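Local coordinates for protein afamin (Homo sapiens, PDB 6FAK) that carries hydrophobic molecules in body fluids, binding vitamin E and keeping lipidated Wnt proteins soluble and active, at residues Thr26-Ala31 against Val152-Leu157; Lys67-Val72 against Val253-Arg258; Cys93-Val96 against Leu102-Phe105. All coordinates share one frame; numbering follows the deposited sequence. Where two conformers were deposited one is given.

Interaction 1. Residues Thr26-Ala31 against Val152-Leu157; sequences TIIAFA and VFAPTL
Ile28 and Leu157 make the closest approach of this buried, wholly apolar contact, CG2 of Ile28 lying 3.8 Å from CD2 of Leu157. The two side chains lie alongside each other, running in opposite senses, and Ile28 CD1 also comes to 4.0 Å from Leu157 CB. Both branches of Ile28 therefore work on one leucine: CG2 stands anti to the backbone N, while CG1 stands beside that nitrogen (chi1 -69°) and carries CD1 outward. The CD1 methyl of Ile28 also brushes Ala154, 4.5 Å from its CB.

The setting is the all-helical fold of the albumin family, and the contact joins helix 22-33 to the first turn of helix 154-171 within the first albumin domain. Leu142 of helix 134-148 also packs on Ile28.

No hydrogen bond runs directly between the two segments. Phe153 occupies the N-cap position and its carbonyl O accepts the bond from Leu157 N at 3.1 Å, which fixes the turn that presents Ala154 and Leu157 to Ile28. Just ahead of it, Val152 O is bound by the side chain of Gln32, tying the start of this turn back to helix 22-33.

Interaction 2. Residues Lys67-Val72 against Val253-Arg258; sequences KLPNNV and VVQCIR
Pro69 approaches the Arg258 guanidinium obliquely, its CG 4.0 Å from Arg258 NH1. One face of that group is covered by Val254 from the preceding turn of the same helix, with Val254 CG1 3.7 Å above the plane of the Arg258 guanidinium, over its centre. Arg258 NH2 is held by Gln15, which gives the extended arginine a second fixed point. In the carboxamide of Gln255, OE1 rests 3.9 Å from Pro69 CG, a van der Waals contact; a bend at chi2 (61°) turns the glutamine chain so that this oxygen faces the ring.

Pro69 thus rests against three side chains of helix 253-268. Its tightest pairing is with Val254: Pro69 CB lies 3.5 Å from Val254 CB, closer than carbons usually pack, and the ring also leans on Val254 CG1.

Polar contact between the segments runs through one water, which donates to Asn70 OD1 at 2.7 Å and accepts from Val253 N at 3.0 Å, satisfying an amide in the first turn of its helix. Asn70 ND2 in turn binds Glu250 and Tyr33, so the whole carboxamide is anchored.

The contact is made by the N-terminal ends of helices 69-78 and 253-268, with Leu68 as the N-cap of the former, and forms part of the interface between the first and second albumin domains, with 253-258 inside the region that forms the pocket for hydrophobic ligands.

Interaction 3. Residues Cys93-Val96 against Leu102-Phe105; sequences CSKV and LCFF
Cys103 is the first residue of the segment 102-105 to meet the loop, its CB lying 4.0 Å from CD of Lys95. The lysine's aliphatic chain comes across to the helix from the loop that follows helix 90-93, with CG beside the backbone N (chi1 -61°), and touches the cysteine with its methylene portion; beyond CD the chain bends at chi4 and carries NZ off in a new direction. The sulfur of Cys103 stands anti to its own backbone nitrogen (chi1 -172°) and is bonded to Cys92, the residue immediately before the segment 93-96. Helix 97-106 and the short helix 90-93 are thereby joined covalently right beside the lysine contact.

One residue on, Phe104 brings its ring toward the end of helix 90-93. Its outermost carbon, CZ, comes 4.4 Å from SG of Cys93, an oblique approach and a loose one. That sulfur is itself bonded to Cys78 at the end of helix 69-78, and the phenylalanine also packs on Gln74, Cys78 and Cys92, so its ring lies among the residues of two adjacent disulfides.

No hydrogen bond passes between the two segments. The loop is instead held in part by Arg100, from the first turn of helix 97-106, whose NH1 binds Cys93 O; its NE makes a weak bond to Lys95 O.

The adjacent Cys92 and Cys93, bonded to different partners, form the double disulfide that is a hallmark of the albumin family, here in the first albumin domain. The Cys92-Cys103 bond probably fixes the end of helix 90-93 against helix 97-106, and Arg100 adds its hydrogen bonds, while the direct contacts of Lys95 and Phe104 contribute apolar packing.

Interactions 1 and 2 form a continuous packed region, their centres 12 Å apart. Val253 bridges them, packing in the conformer given on both Ala29 and Ile28. Elsewhere, Cys256 SG packs 3.7 Å from Pro155 CD, so helix 253-268 touches both helices of interaction 1. Interaction 3 stands apart, with nearest atoms about 7 Å from interaction 1 and about 6 Å from interaction 2. Its link to interaction 2 is helix 69-78, which begins at Pro69 and ends at Cys78, the disulfide partner of Cys93. Of the six segments, 253-258 alone lies within the region forming the hydrophobic-ligand pocket.

Interaction 1. Residues Thr26-Ala31 against Val152-Leu157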
loop_
_atom_site.group_PDB
_atom_site.type_symbol
_atom_site.label_atom_id
_atom_site.label_comp_id
_atom_site.label_asym_id
_atom_site.label_seq_id
_atom_site.Cartn_x
_atom_site.Cartn_y
_atom_site.Cartn_z
ATOM N N THR A 26 16.994 3.845 -14.337
ATOM C CA THR A 26 17.730 2.599 -14.324
ATOM C C THR A 26 18.033 2.097 -12.882
ATOM O O THR A 26 17.946 0.896 -12.589
ATOM C CB THR A 26 19.053 2.751 -15.123
ATOM O OG1 THR A 26 18.740 3.059 -16.489
ATOM C CG2 THR A 26 19.824 1.463 -15.116
ATOM N N ILE A 27 18.439 3.034 -12.034
ATOM C CA ILE A 27 18.705 2.781 -10.609
ATOM C C ILE A 27 17.454 2.239 -9.939
ATOM O O ILE A 27 17.514 1.216 -9.228
ATOM C CB ILE A 27 19.216 4.062 -9.911
ATOM C CG1 ILE A 27 20.646 4.313 -10.346
ATOM C CG2 ILE A 27 19.162 3.936 -8.387
ATOM C CD1 ILE A 27 21.205 5.663 -9.883
ATOM N N ILE A 28 16.312 2.905 -10.187
ATOM C CA ILE A 28 15.058 2.470 -9.569
ATOM C C ILE A 28 14.772 1.006 -9.999
ATOM O O ILE A 28 14.567 0.151 -9.150
ATOM C CB ILE A 28 13.856 3.320 -9.973
ATOM C CG1 ILE A 28 13.963 4.739 -9.369
ATOM C CG2 ILE A 28 12.555 2.679 -9.500
ATOM C CD1 ILE A 28 12.873 5.700 -9.775
ATOM N N ALA A 29 14.809 0.739 -11.300
ATOM C CA ALA A 29 14.492 -0.630 -11.797
ATOM C C ALA A 29 15.433 -1.711 -11.187
ATOM O O ALA A 29 14.995 -2.754 -10.733
ATOM C CB ALA A 29 14.588 -0.664 -13.311
ATOM N N PHE A 30 16.729 -1.436 -11.267
ATOM C CA PHE A 30 17.751 -2.364 -10.842
ATOM C C PHE A 30 17.653 -2.621 -9.348
ATOM O O PHE A 30 17.590 -3.782 -8.939
ATOM C CB PHE A 30 19.136 -1.854 -11.217
ATOM C CG PHE A 30 20.252 -2.873 -11.110
ATOM C CD1 PHE A 30 20.048 -4.212 -10.862
ATOM C CD2 PHE A 30 21.543 -2.452 -11.310
ATOM C CE1 PHE A 30 21.109 -5.117 -10.807
ATOM C CE2 PHE A 30 22.640 -3.319 -11.207
ATOM C CZ PHE A 30 22.417 -4.677 -10.988
ATOM N N ALA A 31 17.493 -1.542 -8.585
ATOM C CA ALA A 31 17.402 -1.617 -7.114
ATOM C C ALA A 31 16.177 -2.351 -6.649
ATOM O O ALA A 31 16.232 -3.076 -5.645
ATOM C CB ALA A 31 17.471 -0.218 -6.496
ATOM N N VAL A 152 6.899 0.147 -5.181
ATOM C CA VAL A 152 6.400 1.513 -5.402
ATOM C C VAL A 152 6.650 1.908 -6.848
ATOM O O VAL A 152 7.716 1.650 -7.402
ATOM C CB VAL A 152 7.031 2.530 -4.454
ATOM C CG1 VAL A 152 6.450 3.944 -4.624
ATOM C CG2 VAL A 152 6.677 2.096 -3.035
ATOM N N PHE A 153 5.658 2.546 -7.441
ATOM C CA PHE A 153 5.717 2.830 -8.889
ATOM C C PHE A 153 6.694 3.991 -9.146
ATOM O O PHE A 153 6.804 4.907 -8.304
ATOM C CB PHE A 153 4.355 3.242 -9.437
ATOM C CG PHE A 153 3.261 2.199 -9.351
ATOM C CD1 PHE A 153 3.499 0.857 -8.970
ATOM C CD2 PHE A 153 1.989 2.560 -9.740
ATOM C CE1 PHE A 153 2.451 -0.083 -8.940
ATOM C CE2 PHE A 153 0.934 1.634 -9.711
ATOM C CZ PHE A 153 1.159 0.334 -9.291
ATOM N N ALA A 154 7.377 3.945 -10.301
ATOM C CA ALA A 154 8.418 4.941 -10.640
ATOM C C ALA A 154 8.000 6.406 -10.570
ATOM O O ALA A 154 8.764 7.214 -10.021
ATOM C CB ALA A 154 9.114 4.619 -11.942
ATOM N N PRO A 155 6.825 6.759 -11.118
ATOM C CA PRO A 155 6.407 8.154 -11.035
ATOM C C PRO A 155 6.293 8.627 -9.578
ATOM O O PRO A 155 6.649 9.765 -9.253
ATOM C CB PRO A 155 5.029 8.146 -11.731
ATOM C CG PRO A 155 5.097 7.002 -12.673
ATOM C CD PRO A 155 5.922 5.971 -11.987
ATOM N N THR A 156 5.862 7.740 -8.680
ATOM C CA THR A 156 5.786 8.041 -7.260
ATOM C C THR A 156 7.179 8.293 -6.626
ATOM O O THR A 156 7.401 9.311 -5.930
ATOM C CB THR A 156 5.013 6.950 -6.506
ATOM O OG1 THR A 156 3.722 6.814 -7.121
ATOM C CG2 THR A 156 4.875 7.320 -5.053
ATOM N N LEU A 157 8.102 7.383 -6.899
ATOM C CA LEU A 157 9.452 7.449 -6.376
ATOM C C LEU A 157 10.192 8.683 -6.872
ATOM O O LEU A 157 10.934 9.337 -6.088
ATOM C CB LEU A 157 10.257 6.193 -6.744
ATOM C CG LEU A 157 10.680 5.166 -5.718
ATOM C CD1 LEU A 157 9.855 5.139 -4.422
ATOM C CD2 LEU A 157 10.810 3.781 -6.328
#

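Interaction 2. Residues Lys67-Val72 against Val253-Arg258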
loop_
_atom_site.group_PDB
_atom_site.type_symbol
_atom_site.label_atom_id
_atom_site.label_comp_id
_atom_site.label_asym_id
_atom_site.label_seq_id
_atom_site.Cartn_x
_atom_site.Cartn_y
_atom_site.Cartn_z
ATOM N N LYS A 67 11.943 -3.409 -28.773
ATOM C CA LYS A 67 11.692 -4.435 -27.733
ATOM C C LYS A 67 10.973 -3.844 -26.511
ATOM O O LYS A 67 10.982 -2.634 -26.306
ATOM C CB LYS A 67 12.997 -5.109 -27.277
ATOM C CG LYS A 67 13.556 -6.155 -28.238
ATOM C CD LYS A 67 14.916 -6.668 -27.764
ATOM C CE LYS A 67 15.219 -8.105 -28.172
ATOM N NZ LYS A 67 14.722 -8.502 -29.514
ATOM N N LEU A 68 10.345 -4.708 -25.712
ATOM C CA LEU A 68 9.770 -4.294 -24.434
ATOM C C LEU A 68 10.919 -3.727 -23.552
ATOM O O LEU A 68 12.061 -4.239 -23.603
ATOM C CB LEU A 68 9.070 -5.469 -23.770
ATOM C CG LEU A 68 8.139 -5.218 -22.574
ATOM C CD1 LEU A 68 6.821 -4.520 -22.938
ATOM C CD2 LEU A 68 7.847 -6.555 -21.906
ATOM N N PRO A 69 10.657 -2.619 -22.815
ATOM C CA PRO A 69 11.769 -1.972 -22.074
ATOM C C PRO A 69 12.399 -2.887 -21.041
ATOM O O PRO A 69 13.597 -2.950 -20.910
ATOM C CB PRO A 69 11.099 -0.768 -21.391
ATOM C CG PRO A 69 9.809 -0.560 -22.129
ATOM C CD PRO A 69 9.374 -1.926 -22.583
ATOM N N ASN A 70 11.554 -3.607 -20.340
ATOM C CA ASN A 70 11.989 -4.559 -19.342
ATOM C C ASN A 70 12.865 -5.664 -19.920
ATOM O O ASN A 70 13.835 -6.062 -19.289
ATOM C CB ASN A 70 10.784 -5.223 -18.647
ATOM C CG ASN A 70 10.800 -5.002 -17.186
ATOM O OD1 ASN A 70 11.668 -4.245 -16.692
ATOM N ND2 ASN A 70 9.845 -5.618 -16.465
ATOM N N ASN A 71 12.508 -6.147 -21.111
ATOM C CA ASN A 71 13.327 -7.164 -21.775
ATOM C C ASN A 71 14.735 -6.649 -22.051
ATOM O O ASN A 71 15.702 -7.405 -21.873
ATOM C CB ASN A 71 12.645 -7.757 -23.035
ATOM C CG ASN A 71 11.525 -8.756 -22.689
ATOM O OD1 ASN A 71 11.514 -9.348 -21.591
ATOM N ND2 ASN A 71 10.576 -8.960 -23.634
ATOM N N VAL A 72 14.868 -5.366 -22.365
ATOM C CA VAL A 72 16.196 -4.752 -22.555
ATOM C C VAL A 72 16.973 -4.660 -21.247
ATOM O O VAL A 72 18.098 -5.118 -21.170
ATOM C CB VAL A 72 16.117 -3.341 -23.214
ATOM C CG1 VAL A 72 17.509 -2.724 -23.335
ATOM C CG2 VAL A 72 15.475 -3.443 -24.619
ATOM N N VAL A 253 9.684 -0.132 -15.258
ATOM C CA VAL A 253 9.712 1.315 -14.915
ATOM C C VAL A 253 9.438 2.236 -16.110
ATOM O O VAL A 253 8.652 3.173 -15.998
ATOM C CB VAL A 253 10.998 1.726 -14.175
ATOM C CG1 VAL A 253 11.117 0.974 -12.860
ATOM C CG2 VAL A 253 12.243 1.497 -15.037
ATOM N N VAL A 254 10.050 1.931 -17.255
ATOM C CA VAL A 254 9.809 2.681 -18.503
ATOM C C VAL A 254 8.346 2.616 -18.982
ATOM O O VAL A 254 7.724 3.644 -19.240
ATOM C CB VAL A 254 10.783 2.227 -19.635
ATOM C CG1 VAL A 254 10.466 2.928 -20.942
ATOM C CG2 VAL A 254 12.216 2.513 -19.221
ATOM N N GLN A 255 7.802 1.411 -19.077
ATOM C CA GLN A 255 6.413 1.246 -19.477
ATOM C C GLN A 255 5.445 1.916 -18.492
ATOM O O GLN A 255 4.399 2.456 -18.882
ATOM C CB GLN A 255 6.056 -0.239 -19.600
ATOM C CG GLN A 255 4.779 -0.498 -20.388
ATOM C CD GLN A 255 4.892 0.019 -21.835
ATOM O OE1 GLN A 255 5.971 0.030 -22.429
ATOM N NE2 GLN A 255 3.805 0.522 -22.348
ATOM N N CYS A 256 5.771 1.827 -17.214
ATOM C CA CYS A 256 4.988 2.467 -16.174
ATOM C C CYS A 256 4.891 3.974 -16.400
ATOM O O CYS A 256 3.784 4.540 -16.364
ATOM C CB CYS A 256 5.570 2.134 -14.789
ATOM S SG CYS A 256 4.670 2.725 -13.337
ATOM N N ILE A 257 6.049 4.610 -16.602
ATOM C CA ILE A 257 6.110 6.059 -16.860
ATOM C C ILE A 257 5.301 6.417 -18.110
ATOM O O ILE A 257 4.459 7.300 -18.035
ATOM C CB ILE A 257 7.584 6.606 -16.908
ATOM C CG1 ILE A 257 8.199 6.600 -15.521
ATOM C CG2 ILE A 257 7.632 8.030 -17.438
ATOM C CD1 ILE A 257 9.714 6.580 -15.490
ATOM N N ARG A 258 5.533 5.692 -19.203
ATOM C CA ARG A 258 4.780 5.866 -20.464
ATOM C C ARG A 258 3.287 5.702 -20.306
ATOM O O ARG A 258 2.534 6.505 -20.818
ATOM C CB ARG A 258 5.224 4.857 -21.545
ATOM C CG ARG A 258 6.588 5.176 -22.147
ATOM C CD ARG A 258 6.972 4.238 -23.290
ATOM N NE ARG A 258 8.334 4.519 -23.759
ATOM C CZ ARG A 258 9.174 3.665 -24.359
ATOM N NH1 ARG A 258 8.825 2.399 -24.587
ATOM N NH2 ARG A 258 10.372 4.074 -24.718
HETATM O O HOH W 1 12.084 -2.004 -15.311
#

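Interaction 3. Residues Cys93-Val96 against Leu102-Phe105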
loop_
_atom_site.group_PDB
_atom_site.type_symbol
_atom_site.label_atom_id
_atom_site.label_comp_id
_atom_site.label_asym_id
_atom_site.label_seq_id
_atom_site.Cartn_x
_atom_site.Cartn_y
_atom_site.Cartn_z
ATOM N N CYS A 93 17.730 -15.632 -15.220
ATOM C CA CYS A 93 18.479 -15.426 -16.430
ATOM C C CYS A 93 18.526 -16.657 -17.336
ATOM O O CYS A 93 18.767 -16.509 -18.527
ATOM C CB CYS A 93 19.898 -14.928 -16.095
ATOM S SG CYS A 93 19.883 -13.352 -15.246
ATOM N N SER A 94 18.297 -17.844 -16.767
ATOM C CA SER A 94 18.150 -19.102 -17.519
ATOM C C SER A 94 16.826 -19.203 -18.297
ATOM O O SER A 94 16.668 -20.129 -19.074
ATOM C CB SER A 94 18.192 -20.306 -16.567
ATOM O OG SER A 94 19.284 -20.214 -15.684
ATOM N N LYS A 95 15.886 -18.276 -18.047
ATOM C CA LYS A 95 14.649 -18.127 -18.819
ATOM C C LYS A 95 14.800 -16.914 -19.695
ATOM O O LYS A 95 15.694 -16.109 -19.501
ATOM C CB LYS A 95 13.458 -17.904 -17.874
ATOM C CG LYS A 95 13.217 -19.058 -16.919
ATOM C CD LYS A 95 12.564 -18.603 -15.621
ATOM C CE LYS A 95 12.648 -19.690 -14.550
ATOM N NZ LYS A 95 11.747 -20.843 -14.861
ATOM N N VAL A 96 13.901 -16.775 -20.654
ATOM C CA VAL A 96 13.892 -15.630 -21.549
ATOM C C VAL A 96 12.496 -14.996 -21.609
ATOM O O VAL A 96 11.499 -15.628 -21.218
ATOM C CB VAL A 96 14.393 -16.027 -22.946
ATOM C CG1 VAL A 96 15.767 -16.690 -22.837
ATOM C CG2 VAL A 96 13.400 -16.942 -23.649
ATOM N N LEU A 102 8.563 -12.719 -15.457
ATOM C CA LEU A 102 7.803 -13.252 -14.367
ATOM C C LEU A 102 8.732 -13.640 -13.205
ATOM O O LEU A 102 8.484 -13.264 -12.066
ATOM C CB LEU A 102 6.952 -14.470 -14.845
ATOM C CG LEU A 102 6.037 -15.138 -13.805
ATOM C CD1 LEU A 102 4.996 -14.174 -13.286
ATOM C CD2 LEU A 102 5.320 -16.357 -14.399
ATOM N N CYS A 103 9.814 -14.344 -13.533
ATOM C CA CYS A 103 10.809 -14.701 -12.551
ATOM C C CYS A 103 11.369 -13.463 -11.846
ATOM O O CYS A 103 11.503 -13.488 -10.632
ATOM C CB CYS A 103 11.945 -15.509 -13.221
ATOM S SG CYS A 103 13.125 -16.208 -12.086
ATOM N N PHE A 104 11.672 -12.408 -12.590
ATOM C CA PHE A 104 12.193 -11.150 -12.021
ATOM C C PHE A 104 11.193 -10.489 -11.032
ATOM O O PHE A 104 11.574 -10.021 -9.951
ATOM C CB PHE A 104 12.633 -10.171 -13.117
ATOM C CG PHE A 104 14.092 -10.254 -13.431
ATOM C CD1 PHE A 104 15.037 -9.798 -12.516
ATOM C CD2 PHE A 104 14.541 -10.853 -14.589
ATOM C CE1 PHE A 104 16.403 -9.888 -12.805
ATOM C CE2 PHE A 104 15.904 -10.942 -14.888
ATOM C CZ PHE A 104 16.839 -10.451 -14.006
ATOM N N PHE A 105 9.926 -10.496 -11.430
ATOM C CA PHE A 105 8.847 -10.069 -10.579
ATOM C C PHE A 105 8.747 -10.866 -9.274
ATOM O O PHE A 105 8.595 -10.268 -8.207
ATOM C CB PHE A 105 7.527 -10.093 -11.351
ATOM C CG PHE A 105 6.334 -9.860 -10.504
ATOM C CD1 PHE A 105 6.007 -8.588 -10.092
ATOM C CD2 PHE A 105 5.486 -10.900 -10.158
ATOM C CE1 PHE A 105 4.878 -8.370 -9.303
ATOM C CE2 PHE A 105 4.366 -10.681 -9.369
ATOM C CZ PHE A 105 4.073 -9.413 -8.958
#